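Side-chain contact in ABC transporter substrate-binding protein (Bradyrhizobium japonicum, PDB 4I1D), which is a periplasmic solute-binding protein of an ABC transporter that can hold d-malate and may also bind polyamines: residues 39-42 against 43-46. Numbering follows the deposited sequence.
Sequences IPDA and WPAI
The start of helix 43-51, reached by a short loop from strand 33-38, is capped by D41, whose OD1 accepts the backbone N-H of W43 at 3.1 Å in a nearly straight bond (172°). That N-H comes from well above the carboxylate plane. With CG anti to the backbone N (chi1 174°), the carboxylate lies beside D41's own carbonyl carbon, on the side of the chain leading to W43; while OD1 takes the bond, OD2 packs 3.5 Å from CD of P44, and the two side chains cross at about a right angle. One residue on, A42 O accepts from I46 N at 2.9 Å, closing the first helical turn. The CD1 methyl of I46 lies over the centre of the W43 indole, 3.6 Å above its plane, and 3.9 Å from A42 CB, while V60 of strand 59-63 touches both aliphatic side chains. Cutting I46 back to an alanine is likely to uncover that part of the indole face and leave a gap beside A42 and V60. The indole is held separately, NE1 bonding to T62 OG1. The arrangement is an Asx-turn cap leading from a strand into the helix that follows it, in a periplasmic-binding-protein fold.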
loop_
_atom_site.group_PDB
_atom_site.type_symbol
_atom_site.label_atom_id
_atom_site.label_comp_id
_atom_site.label_asym_id
_atom_site.label_seq_id
_atom_site.Cartn_x
_atom_site.Cartn_y
_atom_site.Cartn_z
ATOM N N ILE A 39 -26.138 -4.724 -19.467
ATOM C CA ILE A 39 -25.184 -4.556 -18.390
ATOM C C ILE A 39 -25.624 -5.447 -17.228
ATOM O O ILE A 39 -26.824 -5.592 -16.973
ATOM C CB ILE A 39 -25.073 -3.062 -17.960
ATOM C CG1 ILE A 39 -23.838 -2.840 -17.080
ATOM C CG2 ILE A 39 -26.340 -2.603 -17.247
ATOM C CD1 ILE A 39 -23.547 -1.381 -16.784
ATOM N N PRO A 40 -24.656 -6.075 -16.541
ATOM C CA PRO A 40 -24.974 -6.919 -15.384
ATOM C C PRO A 40 -25.697 -6.127 -14.292
ATOM O O PRO A 40 -26.789 -6.502 -13.852
ATOM C CB PRO A 40 -23.592 -7.359 -14.883
ATOM C CG PRO A 40 -22.687 -7.231 -16.072
ATOM C CD PRO A 40 -23.213 -6.056 -16.839
ATOM N N ASP A 41 -25.077 -5.034 -13.860
ATOM C CA ASP A 41 -25.651 -4.171 -12.833
ATOM C C ASP A 41 -25.716 -2.739 -13.344
ATOM O O ASP A 41 -24.690 -2.090 -13.555
ATOM C CB ASP A 41 -24.829 -4.243 -11.539
ATOM C CG ASP A 41 -25.296 -3.240 -10.485
ATOM O OD1 ASP A 41 -26.434 -2.732 -10.598
ATOM O OD2 ASP A 41 -24.524 -2.967 -9.537
ATOM N N ALA A 42 -26.933 -2.243 -13.517
ATOM C CA ALA A 42 -27.137 -0.958 -14.167
ATOM C C ALA A 42 -26.945 0.239 -13.246
ATOM O O ALA A 42 -26.792 1.361 -13.713
ATOM C CB ALA A 42 -28.511 -0.913 -14.773
ATOM N N TRP A 43 -26.960 0.022 -11.940
ATOM C CA TRP A 43 -27.139 1.169 -11.054
ATOM C C TRP A 43 -25.978 2.157 -10.944
ATOM O O TRP A 43 -26.197 3.370 -10.989
ATOM C CB TRP A 43 -27.793 0.759 -9.728
ATOM C CG TRP A 43 -29.225 0.477 -10.037
ATOM C CD1 TRP A 43 -29.755 -0.712 -10.451
ATOM C CD2 TRP A 43 -30.299 1.430 -10.079
ATOM N NE1 TRP A 43 -31.101 -0.570 -10.702
ATOM C CE2 TRP A 43 -31.461 0.734 -10.483
ATOM C CE3 TRP A 43 -30.396 2.797 -9.788
ATOM C CZ2 TRP A 43 -32.708 1.361 -10.604
ATOM C CZ3 TRP A 43 -31.636 3.420 -9.912
ATOM C CH2 TRP A 43 -32.775 2.699 -10.315
ATOM N N PRO A 44 -24.741 1.656 -10.860
ATOM C CA PRO A 44 -23.662 2.649 -10.869
ATOM C C PRO A 44 -23.743 3.546 -12.105
ATOM O O PRO A 44 -23.501 4.751 -12.007
ATOM C CB PRO A 44 -22.395 1.785 -10.892
ATOM C CG PRO A 44 -22.810 0.515 -10.196
ATOM C CD PRO A 44 -24.241 0.285 -10.654
ATOM N N ALA A 45 -24.113 2.971 -13.247
ATOM C CA ALA A 45 -24.187 3.734 -14.485
ATOM C C ALA A 45 -25.374 4.694 -14.476
ATOM O O ALA A 45 -25.272 5.832 -14.933
ATOM C CB ALA A 45 -24.263 2.800 -15.686
ATOM N N ILE A 46 -26.505 4.227 -13.966
ATOM C CA ILE A 46 -27.681 5.076 -13.865
ATOM C C ILE A 46 -27.354 6.309 -13.022
ATOM O O ILE A 46 -27.728 7.427 -13.380
ATOM C CB ILE A 46 -28.876 4.318 -13.265
ATOM C CG1 ILE A 46 -29.460 3.350 -14.297
ATOM C CG2 ILE A 46 -29.955 5.278 -12.815
ATOM C CD1 ILE A 46 -30.400 2.322 -13.676
#